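Local coordinates for protein ectonucleoside triphosphate diphosphohydrolase 4 (PDB 6WG5) that belongs to the GDA1/CD39 nucleoside phosphatase family, whose members are built on the actin-like ATPase fold, at residues Gln288-Arg293 against Leu318-Pro323. Sequence-based numbering, arbitrary orientation.
Sequences QRYEDR and LDPCLP. With NAG (2-acetamido-2-deoxy-beta-D-glucopyranose), chain B.
Tyr290 and Asp319 each hold CG anti to the backbone N (chi1 174° and -174°), and from opposite directions the phenol and the carboxylate meet close to the end of the strand. Tyr290 OH donates to Asp319 OD2 at 2.7 Å. The carboxylate lies at the edge of the ring, yet the hydroxyl reaches OD2 from well above the carboxylate plane. From the opposite face of that plane comes a second donor, the backbone N of Cys321, 3.1 Å from Asp319 OD2. This closes an Asx turn within the type I beta turn from Asp319 to Leu322, so one oxygen both shapes the turn and ties it to the helix. Its partner, OD1, forms a salt bridge with Arg287, the residue just before Gln288 on the same helix, which probably helps keep the carboxylate ionised in this buried spot. Cys321 adds a sulfur-aromatic contact: its SG, in a disulfide with Cys348, sits obliquely 4.7 Å from the centroid of the Tyr290 ring. Away from the turn, Arg289 lays one guanidinium face against the acetamide methyl of NAG, with C8 3.7 Å from CZ. In the fold, the contact joins helix 283-296 to the turn leaving edge strand 317-319 of a three-stranded sheet, while helix 345-352 packs on both Tyr290 and Pro320, and Phe444 of helix 436-456 touches Cys321.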
loop_
_atom_site.group_PDB
_atom_site.type_symbol
_atom_site.label_atom_id
_atom_site.label_comp_id
_atom_site.label_asym_id
_atom_site.label_seq_id
_atom_site.Cartn_x
_atom_site.Cartn_y
_atom_site.Cartn_z
ATOM N N GLN A 288 4.784 16.245 -13.078
ATOM C CA GLN A 288 4.957 16.150 -14.523
ATOM C C GLN A 288 3.726 16.662 -15.258
ATOM O O GLN A 288 3.846 17.374 -16.262
ATOM C CB GLN A 288 5.265 14.705 -14.922
ATOM C CG GLN A 288 5.569 14.525 -16.402
ATOM C CD GLN A 288 6.742 15.373 -16.862
ATOM O OE1 GLN A 288 7.858 15.234 -16.359
ATOM N NE2 GLN A 288 6.491 16.264 -17.816
ATOM N N ARG A 289 2.532 16.313 -14.775
ATOM C CA ARG A 289 1.313 16.840 -15.377
ATOM C C ARG A 289 1.259 18.357 -15.252
ATOM O O ARG A 289 0.763 19.048 -16.150
ATOM C CB ARG A 289 0.090 16.201 -14.719
ATOM C CG ARG A 289 -0.016 14.695 -14.926
ATOM C CD ARG A 289 -1.072 14.099 -14.018
ATOM N NE ARG A 289 -2.332 14.819 -14.142
ATOM C CZ ARG A 289 -3.260 14.888 -13.194
ATOM N NH1 ARG A 289 -4.373 15.575 -13.414
ATOM N NH2 ARG A 289 -3.079 14.283 -12.029
ATOM N N TYR A 290 1.771 18.891 -14.141
ATOM C CA TYR A 290 1.794 20.335 -13.944
ATOM C C TYR A 290 2.754 21.002 -14.922
ATOM O O TYR A 290 2.409 22.003 -15.562
ATOM C CB TYR A 290 2.176 20.644 -12.494
ATOM C CG TYR A 290 2.372 22.110 -12.182
ATOM C CD1 TYR A 290 1.307 22.996 -12.217
ATOM C CD2 TYR A 290 3.621 22.603 -11.830
ATOM C CE1 TYR A 290 1.482 24.336 -11.925
ATOM C CE2 TYR A 290 3.805 23.937 -11.533
ATOM C CZ TYR A 290 2.733 24.800 -11.582
ATOM O OH TYR A 290 2.913 26.134 -11.293
ATOM N N GLU A 291 3.964 20.455 -15.060
ATOM C CA GLU A 291 4.913 21.001 -16.024
ATOM C C GLU A 291 4.391 20.884 -17.449
ATOM O O GLU A 291 4.649 21.765 -18.276
ATOM C CB GLU A 291 6.262 20.292 -15.891
ATOM C CG GLU A 291 6.989 20.586 -14.582
ATOM C CD GLU A 291 8.320 19.864 -14.464
ATOM O OE1 GLU A 291 8.702 19.148 -15.415
ATOM O OE2 GLU A 291 8.988 20.013 -13.418
ATOM N N ASP A 292 3.655 19.812 -17.754
ATOM C CA ASP A 292 3.097 19.654 -19.092
ATOM C C ASP A 292 2.173 20.811 -19.445
ATOM O O ASP A 292 2.163 21.277 -20.589
ATOM C CB ASP A 292 2.348 18.325 -19.202
ATOM C CG ASP A 292 3.279 17.134 -19.318
ATOM O OD1 ASP A 292 4.460 17.327 -19.677
ATOM O OD2 ASP A 292 2.823 15.999 -19.060
ATOM N N ARG A 293 1.382 21.288 -18.480
ATOM C CA ARG A 293 0.445 22.365 -18.778
ATOM C C ARG A 293 1.158 23.710 -18.866
ATOM O O ARG A 293 0.778 24.563 -19.674
ATOM C CB ARG A 293 -0.672 22.416 -17.733
ATOM C CG ARG A 293 -1.960 23.024 -18.277
ATOM C CD ARG A 293 -2.985 23.311 -17.193
ATOM N NE ARG A 293 -3.812 22.150 -16.872
ATOM C CZ ARG A 293 -4.826 22.168 -16.008
ATOM N NH1 ARG A 293 -5.140 23.292 -15.373
ATOM N NH2 ARG A 293 -5.527 21.064 -15.776
ATOM N N LEU A 318 7.301 32.157 -13.560
ATOM C CA LEU A 318 7.470 32.206 -12.112
ATOM C C LEU A 318 6.613 31.112 -11.489
ATOM O O LEU A 318 5.386 31.236 -11.420
ATOM C CB LEU A 318 7.103 33.586 -11.570
ATOM C CG LEU A 318 7.871 34.756 -12.191
ATOM C CD1 LEU A 318 7.532 36.047 -11.467
ATOM C CD2 LEU A 318 9.377 34.516 -12.167
ATOM N N ASP A 319 7.264 30.040 -11.040
ATOM C CA ASP A 319 6.566 28.871 -10.534
ATOM C C ASP A 319 6.486 28.948 -9.018
ATOM O O ASP A 319 7.526 28.842 -8.349
ATOM C CB ASP A 319 7.288 27.597 -10.963
ATOM C CG ASP A 319 6.531 26.338 -10.580
ATOM O OD1 ASP A 319 7.111 25.238 -10.702
ATOM O OD2 ASP A 319 5.360 26.452 -10.156
ATOM N N PRO A 320 5.300 29.128 -8.425
ATOM C CA PRO A 320 5.214 29.159 -6.957
ATOM C C PRO A 320 5.463 27.811 -6.310
ATOM O O PRO A 320 5.688 27.760 -5.094
ATOM C CB PRO A 320 3.780 29.636 -6.703
ATOM C CG PRO A 320 3.020 29.150 -7.891
ATOM C CD PRO A 320 3.971 29.243 -9.054
ATOM N N CYS A 321 5.432 26.727 -7.082
ATOM C CA CYS A 321 5.638 25.383 -6.568
ATOM C C CYS A 321 7.107 24.983 -6.526
ATOM O O CYS A 321 7.410 23.809 -6.289
ATOM C CB CYS A 321 4.853 24.381 -7.416
ATOM S SG CYS A 321 3.060 24.576 -7.302
ATOM N N LEU A 322 8.023 25.923 -6.754
ATOM C CA LEU A 322 9.446 25.650 -6.660
ATOM C C LEU A 322 10.072 26.509 -5.568
ATOM O O LEU A 322 9.573 27.599 -5.269
ATOM C CB LEU A 322 10.163 25.921 -7.990
ATOM C CG LEU A 322 9.990 24.857 -9.075
ATOM C CD1 LEU A 322 10.562 25.350 -10.393
ATOM C CD2 LEU A 322 10.649 23.544 -8.667
ATOM N N PRO A 323 11.162 26.047 -4.953
ATOM C CA PRO A 323 11.820 26.855 -3.920
ATOM C C PRO A 323 12.208 28.228 -4.450
ATOM O O PRO A 323 12.449 28.414 -5.644
ATOM C CB PRO A 323 13.058 26.029 -3.554
ATOM C CG PRO A 323 12.738 24.646 -3.970
ATOM C CD PRO A 323 11.836 24.755 -5.157
HETATM C C1 NAG B . -7.568 14.494 -15.616
HETATM C C2 NAG B . -6.921 13.252 -16.237
HETATM C C3 NAG B . -6.548 13.510 -17.697
HETATM C C4 NAG B . -7.720 14.091 -18.478
HETATM C C5 NAG B . -8.291 15.297 -17.748
HETATM C C6 NAG B . -9.539 15.850 -18.394
HETATM C C7 NAG B . -5.599 11.658 -14.909
HETATM C C8 NAG B . -4.304 11.427 -14.190
HETATM N N2 NAG B . -5.742 12.857 -15.483
HETATM O O3 NAG B . -6.132 12.285 -18.292
HETATM O O4 NAG B . -7.267 14.524 -19.756
HETATM O O5 NAG B . -8.658 14.916 -16.417
HETATM O O6 NAG B . -10.215 16.747 -17.523
HETATM O O7 NAG B . -6.475 10.801 -14.963
#